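PDB 5DP2: CurF from Lyngbya majuscula, which probably uses NADPH to form the cyclopropane ring of curacin A, as an unusual member of the enoyl-acyl carrier protein reductase family. Local coordinates for residues 141-146 and 176-181; 152-157 and 227-232; 39-44 and 104-109; 125-130 and 134-139. One frame throughout, in Å; residues are numbered along the deposited sequence. Where two conformers were deposited one is given.

The four contacts run from the GroES-like domain and its neighbouring strands into the nucleotide-binding domain. Contacts 3 and 4, with centres about 11 Å apart, share one curled sheet: strands 103-107 and 124-126 are neighbours, and I105 N lies 2.8 Å from L125 O, probably hydrogen-bonded. Contact 4 leads through helix 133-136 to helix 140-153, which both contact 1 and contact 2 use; F144 CZ meets L125 CD1 at 3.9 Å. Contact 1 touches the cofactor directly through T145, whereas the side chain of I139 in contact 4 stays about 12 Å from NADP. Contact 2 lies within the Rossmann domain, its centre about 31 Å from that of contact 3.

Contact 1: 141-146 and 176-181; sequences MSFFTA and VQLAQF. With NAP (NADP nicotinamide-adenine-dinucleotide phosphate), chain B.
L178 turns CG anti to its own carbonyl carbon (chi1 -79°), and F143 adopts nearly the same torsion; each group is laid beside its own backbone N, and the leucine end and the ring occupy the space between helices 140-153 and 170-181. The L178 CD1 methyl does the touching: it rests 3.7 Å from A146 CB and 4.1 Å from F143 CD1. Alanine suits its position because a bare methyl admits the leucine branch, while A174 and A175 of the other helix also lie against this side. The two short helix axes approach to 10.2 Å and cross at -43°. Beyond the leucine, Q177 brings its amide to the edge of the F143 ring, NE2 of Q177 3.7 Å from CZ of F143, with the two planes 80° apart. Its OE1 is taken by the backbone N of K309, which helps to fix the amide's rotation, and F303 meets F143 edge to face. On another side of helix 140-153, T145 OG1 donates to M141 O at 2.7 Å. T145 N binds the same oxygen from the opposite face of its plane. This pins the threonine against nicotinamide, T145 OG1 3.4 Å and T145 CG2 3.7 Å from NADP C4N. A glycine in place of T145 would probably leave the nicotinamide without this support and M141 O with one donor fewer. The threonine, tied to M141 O, thus borders the carbon that carries hydride in nicotinamide chemistry, while apolar packing joins the other side of the same helix to helix 170-181.

Contact 2: 152-157 and 227-232; sequences NLAKVQ and VDVIFN
V229 points its two methyls at two different parts of the turn that leaves helix 140-153, inside the Rossmann fold of the nucleotide-binding domain. Strand 227-232 lies in the parallel sheet beside strand 161-164, and residues 154-157 carry the chain from the helix down toward that strand. V229 has CG1 anti to the backbone N (chi1 179°), and this torsion directs CG1 to A154 CB at 4.1 Å and CG2 to V156 CG2 at 4.2 Å. The second approach is less certain, because V156 is modelled in two conformers; in the one described it has a similar first torsion, and the two valines cross at a slant. A β-branched residue suits the strand, since both methyls branch from CB and reach two partners without a longer chain. A154 offers a single methyl, which also touches I254 of strand 251-255. V162 of strand 161-164 touches both valines and completes the apolar cluster, while A154 O accepts a hydrogen bond from R252 NH2. Between A154 and V156, K155 takes a positive phi (56°) as the chain leaves the helix; its CB points away from the strand, and the lysine is exposed, as befits its charge. Its carbonyl is held locally: Q157 NE2 donates to K155 O at 3.0 Å, nearly straight at 166°, from above the carbonyl plane.

Contact 3: 39-44 and 104-109; sequences VEVQIK and VILAYP
L106 lays its CD1 methyl against two residues of strand 39-48 at once, 3.7 Å from I43 CD1 and 4.1 Å from V41 CG1. This is the apolar interior of the GroES-like β domain, where the curled mixed sheet brings two strands that are not neighbours face to face. Their short axes lie 9.4 Å apart and run almost at right angles, at 96°, so the strands meet through a few side chains near the crossing and not along their length. I43 starts off at a slant to the other strand, and its two bent torsions (chi1 -57°, chi2 -60°) carry CD1 across to both branches of L106; I43 CD1 also lies 3.9 Å from L106 CD2. The ethyl arm of isoleucine is long enough for that reach; V41 and V104 point directly at each other, and compact valines are enough to close the space. L124 of strand 124-126 touches V41, V104 and L106, while V117 of strand 116-119 lies against L106, so both strands add to the cluster. V104 holds CG2 in the crowded position between its backbone N and carbonyl carbon, which sets this methyl tip to tip against V41, 3.9 Å from V41 CG1 and 4.0 Å from V41 CG2.

Contact 4: 125-130 and 134-139; sequences LAKPSD and VEAATI
K127 lies with its aliphatic chain alongside the A136 methyl where residues 125-139 carry the chain from strand 124-126, in the mixed sheet of the medium-chain reductase fold, into helix 133-136, just ahead of helix 140-153. Apolar contacts come first: A136 CB sits 3.8 Å from K127 CG and 4.0 Å from K127 CE, and a small alanine lets the lysine chain lie close. Further along the chain, P128 CG faces I139 CD1 at 4.4 Å, a looser touch between a rigid ring and a branched chain, with F303 of helix 290-305 also against I139. Direct polar bonds tie the loop to itself. The K127 chain runs extended and then bends at chi4 (-71°), placing NZ to donate to P128 O at 3.0 Å and also to L131 O; E103 adds only a long, weak ion pair. A leucine in place of K127 would probably leave both carbonyls without this donor and the loop freer to shift. Water-mediated bonding is the third kind: one water donates to D130 O at 3.2 Å and to E135 OE1 at 2.8 Å. E135 has two conformers, so the bridge is tentative; OE1 also accepts from S132 N, just before the helix. The exit is a type I turn from A136 to I139, where T138 OG1, also bonded by L311 N, donates to E135 O at 2.8 Å in the carbonyl plane.

Contact 1: 141-146 and 176-181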
# COMPACT_ATOMS: atom_id res chain seq x y z
N MET A 141 3.77 1.87 -1.72
CA MET A 141 3.23 0.82 -0.90
C MET A 141 2.32 -0.11 -1.71
O MET A 141 2.37 -1.34 -1.56
CB MET A 141 2.53 1.40 0.32
CG MET A 141 2.12 0.37 1.34
SD MET A 141 3.42 -0.62 2.08
CE MET A 141 4.04 0.54 3.30
N SER A 142 1.47 0.45 -2.55
CA SER A 142 0.49 -0.38 -3.27
C SER A 142 1.18 -1.34 -4.26
O SER A 142 0.86 -2.53 -4.30
CB SER A 142 -0.56 0.48 -3.94
OG SER A 142 -1.28 1.26 -3.01
N PHE A 143 2.08 -0.81 -5.10
CA PHE A 143 2.76 -1.68 -6.06
C PHE A 143 3.76 -2.60 -5.42
O PHE A 143 3.94 -3.72 -5.90
CB PHE A 143 3.41 -0.89 -7.21
CG PHE A 143 2.43 -0.41 -8.25
CD1 PHE A 143 2.10 -1.23 -9.33
CD2 PHE A 143 1.82 0.82 -8.15
CE1 PHE A 143 1.23 -0.80 -10.31
CE2 PHE A 143 0.96 1.27 -9.15
CZ PHE A 143 0.67 0.46 -10.23
N PHE A 144 4.50 -2.16 -4.39
CA PHE A 144 5.48 -3.06 -3.79
C PHE A 144 4.76 -4.24 -3.13
O PHE A 144 5.21 -5.39 -3.23
CB PHE A 144 6.44 -2.34 -2.83
CG PHE A 144 7.53 -1.53 -3.51
CD1 PHE A 144 7.27 -0.61 -4.52
CD2 PHE A 144 8.85 -1.68 -3.10
CE1 PHE A 144 8.28 0.13 -5.10
CE2 PHE A 144 9.87 -0.94 -3.68
CZ PHE A 144 9.59 -0.03 -4.67
N THR A 145 3.62 -3.96 -2.46
CA THR A 145 2.82 -5.03 -1.84
C THR A 145 2.30 -6.00 -2.89
O THR A 145 2.42 -7.22 -2.76
CB THR A 145 1.65 -4.39 -1.07
OG1 THR A 145 2.16 -3.56 -0.01
CG2 THR A 145 0.76 -5.44 -0.42
N ALA A 146 1.68 -5.44 -3.94
CA ALA A 146 1.08 -6.29 -4.96
C ALA A 146 2.14 -7.09 -5.73
O ALA A 146 1.92 -8.25 -6.07
CB ALA A 146 0.22 -5.48 -5.89
N VAL A 176 -4.43 -5.34 -9.95
CA VAL A 176 -5.05 -5.54 -11.27
C VAL A 176 -4.03 -5.23 -12.36
O VAL A 176 -3.87 -6.00 -13.32
CB VAL A 176 -6.34 -4.69 -11.44
CG1 VAL A 176 -6.81 -4.75 -12.89
CG2 VAL A 176 -7.43 -5.18 -10.50
N GLN A 177 -3.35 -4.09 -12.26
CA GLN A 177 -2.37 -3.74 -13.28
C GLN A 177 -1.31 -4.83 -13.40
O GLN A 177 -0.93 -5.23 -14.52
CB GLN A 177 -1.67 -2.41 -12.98
CG GLN A 177 -2.51 -1.18 -13.24
CD GLN A 177 -1.62 0.05 -13.31
OE1 GLN A 177 -0.56 0.03 -13.94
NE2 GLN A 177 -2.06 1.14 -12.70
N LEU A 178 -0.77 -5.29 -12.28
CA LEU A 178 0.29 -6.29 -12.31
C LEU A 178 -0.21 -7.64 -12.83
O LEU A 178 0.46 -8.29 -13.64
CB LEU A 178 0.92 -6.44 -10.92
CG LEU A 178 1.92 -5.36 -10.59
CD1 LEU A 178 2.14 -5.31 -9.09
CD2 LEU A 178 3.23 -5.59 -11.31
N ALA A 179 -1.38 -8.08 -12.36
CA ALA A 179 -1.90 -9.34 -12.83
C ALA A 179 -2.09 -9.33 -14.36
O ALA A 179 -1.79 -10.33 -15.02
CB ALA A 179 -3.20 -9.67 -12.12
N GLN A 180 -2.58 -8.22 -14.89
CA GLN A 180 -2.73 -8.16 -16.35
C GLN A 180 -1.39 -8.06 -17.07
O GLN A 180 -1.23 -8.68 -18.12
CB GLN A 180 -3.67 -7.05 -16.72
CG GLN A 180 -5.03 -7.32 -16.10
CD GLN A 180 -6.14 -6.58 -16.76
OE1 GLN A 180 -6.03 -5.39 -17.07
NE2 GLN A 180 -7.22 -7.29 -17.04
N PHE A 181 -0.41 -7.35 -16.50
CA PHE A 181 0.95 -7.33 -17.05
C PHE A 181 1.54 -8.74 -17.14
O PHE A 181 2.24 -9.08 -18.09
CB PHE A 181 1.84 -6.40 -16.21
CG PHE A 181 3.31 -6.46 -16.56
CD1 PHE A 181 3.79 -5.89 -17.71
CD2 PHE A 181 4.20 -7.18 -15.75
CE1 PHE A 181 5.12 -5.98 -18.04
CE2 PHE A 181 5.54 -7.27 -16.07
CZ PHE A 181 6.00 -6.67 -17.22
PA NAP B . -7.74 0.56 0.05
O1A NAP B . -7.61 1.74 -0.85
O2A NAP B . -7.78 -0.80 -0.54
O5B NAP B . -9.03 0.82 0.97
C5B NAP B . -9.64 -0.25 1.70
C4B NAP B . -10.46 -1.17 0.83
O4B NAP B . -11.17 -2.06 1.66
C3B NAP B . -11.46 -0.47 -0.05
O3B NAP B . -11.09 -0.70 -1.41
C2B NAP B . -12.82 -1.11 0.28
O2B NAP B . -13.63 -1.52 -0.78
C1B NAP B . -12.43 -2.37 1.03
N9A NAP B . -13.33 -2.74 2.12
C8A NAP B . -13.30 -2.27 3.41
N7A NAP B . -14.29 -2.84 4.14
C5A NAP B . -14.94 -3.67 3.32
C6A NAP B . -16.05 -4.56 3.46
N6A NAP B . -16.67 -4.68 4.65
N1A NAP B . -16.43 -5.26 2.40
C2A NAP B . -15.79 -5.12 1.23
N3A NAP B . -14.74 -4.33 0.98
C4A NAP B . -14.34 -3.60 2.02
O3 NAP B . -6.58 0.59 1.16
PN NAP B . -5.04 0.18 1.03
O1N NAP B . -4.26 1.15 1.83
O2N NAP B . -4.67 -0.05 -0.40
O5D NAP B . -5.02 -1.18 1.82
C5D NAP B . -5.73 -2.31 1.27
C4D NAP B . -5.91 -3.39 2.37
O4D NAP B . -4.71 -4.11 2.47
C3D NAP B . -6.18 -2.84 3.77
O3D NAP B . -6.94 -3.82 4.49
C2D NAP B . -4.79 -2.67 4.34
O2D NAP B . -4.83 -2.71 5.77
C1D NAP B . -4.06 -3.83 3.73
N1N NAP B . -2.63 -3.71 3.38
C2N NAP B . -1.75 -4.63 3.85
C3N NAP B . -0.40 -4.58 3.54
C7N NAP B . 0.53 -5.61 4.09
O7N NAP B . 1.71 -5.38 3.94
N7N NAP B . 0.01 -6.72 4.69
C4N NAP B . 0.08 -3.56 2.72
C5N NAP B . -0.84 -2.63 2.24
C6N NAP B . -2.20 -2.72 2.58
P2B NAP B . -14.48 -0.53 -1.70
O1X NAP B . -13.47 0.26 -2.52
O2X NAP B . -15.30 -1.49 -2.53
O3X NAP B . -15.29 0.34 -0.78

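Contact 2: 152-157 and 227-232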
# COMPACT_ATOMS: atom_id res chain seq x y z
N ASN A 152 6.67 -12.45 -6.37
CA ASN A 152 7.66 -13.18 -5.58
C ASN A 152 7.07 -14.41 -4.90
O ASN A 152 7.70 -15.45 -4.85
CB ASN A 152 8.32 -12.29 -4.53
CG ASN A 152 9.24 -11.24 -5.11
OD1 ASN A 152 8.89 -10.57 -6.05
ND2 ASN A 152 10.36 -11.01 -4.44
N LEU A 153 5.88 -14.25 -4.32
CA LEU A 153 5.28 -15.32 -3.52
C LEU A 153 4.43 -16.27 -4.36
O LEU A 153 4.74 -17.45 -4.46
CB LEU A 153 4.51 -14.76 -2.31
CG LEU A 153 5.38 -13.94 -1.31
CD1 LEU A 153 4.50 -13.47 -0.18
CD2 LEU A 153 6.59 -14.72 -0.83
N ALA A 154 3.37 -15.73 -4.96
CA ALA A 154 2.46 -16.58 -5.73
C ALA A 154 2.98 -17.00 -7.10
O ALA A 154 2.48 -17.97 -7.65
CB ALA A 154 1.12 -15.94 -5.86
N LYS A 155 3.89 -16.22 -7.67
CA LYS A 155 4.49 -16.54 -8.99
C LYS A 155 3.40 -16.70 -10.06
O LYS A 155 3.35 -17.70 -10.78
CB LYS A 155 5.41 -17.77 -8.88
CG LYS A 155 6.53 -17.56 -7.86
CD LYS A 155 7.45 -18.75 -7.73
CE LYS A 155 8.49 -18.55 -6.65
NZ LYS A 155 9.31 -19.77 -6.48
N VAL A 156 2.58 -15.69 -10.23
CA VAL A 156 1.50 -15.70 -11.24
C VAL A 156 2.09 -15.93 -12.64
O VAL A 156 3.06 -15.27 -13.03
CB VAL A 156 0.73 -14.35 -11.23
CG1 VAL A 156 -0.22 -14.24 -12.43
CG2 VAL A 156 -0.07 -14.20 -9.96
N GLN A 157 1.45 -16.82 -13.39
CA GLN A 157 1.84 -17.19 -14.74
C GLN A 157 0.78 -16.75 -15.75
O GLN A 157 -0.41 -16.66 -15.41
CB GLN A 157 2.02 -18.72 -14.84
CG GLN A 157 3.07 -19.28 -13.90
CD GLN A 157 4.43 -18.74 -14.20
OE1 GLN A 157 4.92 -18.88 -15.31
NE2 GLN A 157 5.06 -18.12 -13.21
N VAL A 227 -10.29 -20.60 -8.68
CA VAL A 227 -9.24 -19.69 -9.14
C VAL A 227 -7.87 -20.16 -8.64
O VAL A 227 -7.72 -20.82 -7.59
CB VAL A 227 -9.51 -18.23 -8.72
CG1 VAL A 227 -10.73 -17.68 -9.45
CG2 VAL A 227 -9.65 -18.09 -7.22
N ASP A 228 -6.85 -19.83 -9.41
CA ASP A 228 -5.48 -20.25 -9.10
C ASP A 228 -4.80 -19.42 -8.00
O ASP A 228 -3.96 -19.96 -7.27
CB ASP A 228 -4.62 -20.24 -10.36
CG ASP A 228 -5.20 -21.12 -11.45
OD1 ASP A 228 -5.33 -22.33 -11.20
OD2 ASP A 228 -5.57 -20.58 -12.51
N VAL A 229 -5.14 -18.14 -7.93
CA VAL A 229 -4.53 -17.21 -6.98
C VAL A 229 -5.65 -16.32 -6.46
O VAL A 229 -6.48 -15.84 -7.24
CB VAL A 229 -3.43 -16.35 -7.65
CG1 VAL A 229 -2.81 -15.37 -6.67
CG2 VAL A 229 -2.35 -17.23 -8.27
N ILE A 230 -5.62 -16.05 -5.15
CA ILE A 230 -6.47 -15.03 -4.54
C ILE A 230 -5.55 -13.99 -3.88
O ILE A 230 -4.63 -14.36 -3.15
CB ILE A 230 -7.44 -15.63 -3.51
CG1 ILE A 230 -8.40 -16.60 -4.20
CG2 ILE A 230 -8.19 -14.53 -2.78
CD1 ILE A 230 -9.31 -17.37 -3.26
N PHE A 231 -5.83 -12.72 -4.15
CA PHE A 231 -5.16 -11.58 -3.52
C PHE A 231 -6.21 -10.91 -2.63
O PHE A 231 -7.10 -10.21 -3.13
CB PHE A 231 -4.62 -10.64 -4.59
CG PHE A 231 -3.81 -9.48 -4.05
CD1 PHE A 231 -2.45 -9.62 -3.83
CD2 PHE A 231 -4.39 -8.25 -3.79
CE1 PHE A 231 -1.69 -8.56 -3.35
CE2 PHE A 231 -3.62 -7.20 -3.32
CZ PHE A 231 -2.28 -7.36 -3.09
N ASN A 232 -6.12 -11.18 -1.32
CA ASN A 232 -7.18 -10.80 -0.39
C ASN A 232 -6.69 -9.84 0.68
O ASN A 232 -5.56 -9.93 1.14
CB ASN A 232 -7.73 -12.03 0.32
CG ASN A 232 -9.00 -11.71 1.11
OD1 ASN A 232 -9.86 -10.97 0.61
ND2 ASN A 232 -9.11 -12.23 2.33

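Contact 3: 39-44 and 104-109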
# COMPACT_ATOMS: atom_id res chain seq x y z
N VAL A 39 20.28 12.35 4.94
CA VAL A 39 19.75 13.15 3.86
C VAL A 39 18.44 13.80 4.33
O VAL A 39 17.63 13.13 4.96
CB VAL A 39 19.45 12.27 2.61
CG1 VAL A 39 18.92 13.09 1.45
CG2 VAL A 39 20.69 11.50 2.16
N GLU A 40 18.24 15.08 4.00
CA GLU A 40 16.98 15.78 4.31
C GLU A 40 16.17 15.96 3.03
O GLU A 40 16.66 16.53 2.04
CB GLU A 40 17.23 17.14 4.94
CG GLU A 40 15.95 17.79 5.45
CD GLU A 40 16.12 19.17 5.99
OE1 GLU A 40 15.40 19.51 6.97
OE2 GLU A 40 16.94 19.92 5.42
N VAL A 41 14.92 15.48 3.07
CA VAL A 41 13.99 15.55 1.95
C VAL A 41 12.82 16.48 2.33
O VAL A 41 12.21 16.32 3.40
CB VAL A 41 13.43 14.16 1.61
CG1 VAL A 41 12.49 14.24 0.42
CG2 VAL A 41 14.58 13.19 1.33
N GLN A 42 12.52 17.45 1.46
CA GLN A 42 11.30 18.26 1.60
C GLN A 42 10.16 17.50 0.91
O GLN A 42 10.21 17.23 -0.31
CB GLN A 42 11.50 19.63 0.97
CG GLN A 42 10.27 20.51 1.22
CD GLN A 42 10.44 21.92 0.82
OE1 GLN A 42 11.50 22.34 0.41
NE2 GLN A 42 9.39 22.69 0.95
N ILE A 43 9.16 17.10 1.68
CA ILE A 43 8.07 16.31 1.16
C ILE A 43 7.21 17.15 0.24
O ILE A 43 6.87 18.28 0.56
CB ILE A 43 7.23 15.70 2.33
CG1 ILE A 43 8.12 14.85 3.23
CG2 ILE A 43 6.06 14.92 1.79
CD1 ILE A 43 8.81 13.68 2.57
N LYS A 44 6.83 16.56 -0.92
CA LYS A 44 5.93 17.22 -1.85
C LYS A 44 4.56 16.56 -1.93
O LYS A 44 3.56 17.25 -2.12
CB LYS A 44 6.59 17.32 -3.23
CG LYS A 44 7.92 18.09 -3.24
CD LYS A 44 7.76 19.57 -2.92
CE LYS A 44 9.07 20.26 -2.60
NZ LYS A 44 9.92 20.39 -3.82
N VAL A 104 12.96 12.10 -5.21
CA VAL A 104 13.01 10.78 -4.62
C VAL A 104 11.63 10.28 -4.15
O VAL A 104 10.75 11.07 -3.77
CB VAL A 104 14.00 10.75 -3.42
CG1 VAL A 104 15.42 10.96 -3.93
CG2 VAL A 104 13.64 11.76 -2.34
N ILE A 105 11.51 8.97 -4.18
CA ILE A 105 10.49 8.22 -3.44
C ILE A 105 11.12 7.82 -2.11
O ILE A 105 12.25 7.31 -2.06
CB ILE A 105 10.04 6.97 -4.24
CG1 ILE A 105 9.30 7.36 -5.53
CG2 ILE A 105 9.22 6.02 -3.36
CD1 ILE A 105 9.14 6.23 -6.50
N LEU A 106 10.37 8.02 -1.01
CA LEU A 106 10.80 7.59 0.32
C LEU A 106 10.22 6.21 0.59
O LEU A 106 8.99 6.02 0.59
CB LEU A 106 10.38 8.58 1.39
CG LEU A 106 10.95 10.00 1.25
CD1 LEU A 106 10.07 10.91 0.42
CD2 LEU A 106 11.19 10.60 2.65
N ALA A 107 11.11 5.24 0.85
CA ALA A 107 10.71 3.85 1.12
C ALA A 107 10.46 3.69 2.61
O ALA A 107 11.39 3.78 3.42
CB ALA A 107 11.84 2.93 0.66
N TYR A 108 9.20 3.47 2.99
CA TYR A 108 8.80 3.23 4.37
C TYR A 108 9.48 4.17 5.37
O TYR A 108 10.06 3.73 6.36
CB TYR A 108 8.98 1.74 4.78
CG TYR A 108 8.21 1.40 6.04
CD1 TYR A 108 6.82 1.49 6.06
CD2 TYR A 108 8.84 1.03 7.23
CE1 TYR A 108 6.09 1.25 7.23
CE2 TYR A 108 8.13 0.79 8.39
CZ TYR A 108 6.76 0.92 8.40
OH TYR A 108 6.09 0.70 9.58
N PRO A 109 9.32 5.50 5.20
CA PRO A 109 9.91 6.41 6.19
C PRO A 109 9.19 6.34 7.54
O PRO A 109 9.84 6.46 8.58
CB PRO A 109 9.75 7.78 5.53
CG PRO A 109 8.61 7.63 4.57
CD PRO A 109 8.75 6.22 4.06

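Contact 4: 125-130 and 134-139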
# COMPACT_ATOMS: atom_id res chain seq x y z
N LEU A 125 14.69 6.14 -3.10
CA LEU A 125 14.69 5.58 -4.45
C LEU A 125 14.51 6.73 -5.44
O LEU A 125 13.81 7.69 -5.16
CB LEU A 125 13.53 4.58 -4.61
CG LEU A 125 13.58 3.36 -3.67
CD1 LEU A 125 12.26 2.60 -3.76
CD2 LEU A 125 14.77 2.45 -3.99
N ALA A 126 15.15 6.64 -6.60
CA ALA A 126 15.01 7.68 -7.60
C ALA A 126 13.59 7.71 -8.18
O ALA A 126 13.06 6.69 -8.63
CB ALA A 126 16.02 7.47 -8.72
N LYS A 127 12.98 8.89 -8.16
CA LYS A 127 11.64 9.06 -8.71
C LYS A 127 11.69 8.91 -10.25
O LYS A 127 12.57 9.49 -10.87
CB LYS A 127 11.11 10.45 -8.40
CG LYS A 127 9.72 10.72 -8.97
CD LYS A 127 9.32 12.13 -8.65
CE LYS A 127 8.41 12.71 -9.67
NZ LYS A 127 9.15 12.98 -10.96
N PRO A 128 10.72 8.20 -10.86
CA PRO A 128 10.65 8.21 -12.33
C PRO A 128 10.49 9.65 -12.85
O PRO A 128 9.60 10.38 -12.43
CB PRO A 128 9.38 7.36 -12.61
CG PRO A 128 9.26 6.46 -11.42
CD PRO A 128 9.68 7.33 -10.28
N SER A 129 11.38 10.10 -13.73
CA SER A 129 11.45 11.52 -14.07
C SER A 129 10.24 12.07 -14.83
O SER A 129 9.93 13.25 -14.70
CB SER A 129 12.71 11.81 -14.87
OG SER A 129 12.71 11.09 -16.08
N ASP A 130 9.54 11.21 -15.57
CA ASP A 130 8.43 11.69 -16.39
C ASP A 130 7.09 11.75 -15.65
O ASP A 130 6.12 12.28 -16.18
CB ASP A 130 8.28 10.85 -17.67
CG ASP A 130 9.46 11.01 -18.61
OD1 ASP A 130 10.10 12.08 -18.61
OD2 ASP A 130 9.76 10.06 -19.35
N VAL A 134 2.64 13.97 -7.64
CA VAL A 134 1.40 13.32 -7.22
C VAL A 134 1.26 11.93 -7.84
O VAL A 134 0.86 10.98 -7.19
CB VAL A 134 0.21 14.23 -7.54
CG1 VAL A 134 -1.09 13.45 -7.48
CG2 VAL A 134 0.17 15.39 -6.55
N GLU A 135 1.59 11.81 -9.14
CA GLU A 135 1.55 10.50 -9.79
C GLU A 135 2.49 9.51 -9.13
O GLU A 135 2.15 8.36 -8.85
CB GLU A 135 1.91 10.63 -11.27
CG GLU A 135 0.79 11.16 -12.13
CD GLU A 135 1.19 11.37 -13.58
OE1 GLU A 135 2.32 11.85 -13.84
OE2 GLU A 135 0.33 11.10 -14.45
N ALA A 136 3.72 9.96 -8.88
CA ALA A 136 4.72 9.09 -8.28
C ALA A 136 4.35 8.68 -6.86
O ALA A 136 4.72 7.61 -6.40
CB ALA A 136 6.11 9.71 -8.32
N ALA A 137 3.58 9.54 -6.17
CA ALA A 137 3.12 9.27 -4.81
C ALA A 137 2.13 8.12 -4.75
O ALA A 137 1.83 7.65 -3.65
CB ALA A 137 2.51 10.52 -4.19
N THR A 138 1.62 7.65 -5.90
CA THR A 138 0.71 6.51 -5.88
C THR A 138 1.44 5.17 -5.87
O THR A 138 0.77 4.14 -5.74
CB THR A 138 -0.27 6.54 -7.07
OG1 THR A 138 0.41 6.22 -8.30
CG2 THR A 138 -1.03 7.82 -7.18
N ILE A 139 2.77 5.15 -6.04
CA ILE A 139 3.45 3.90 -6.40
C ILE A 139 3.82 2.98 -5.25
O ILE A 139 3.50 1.80 -5.28
CB ILE A 139 4.73 4.22 -7.24
CG1 ILE A 139 4.35 4.86 -8.57
CG2 ILE A 139 5.56 2.95 -7.43
CD1 ILE A 139 5.52 5.34 -9.39
O HOH W 1 3.16 13.54 -15.85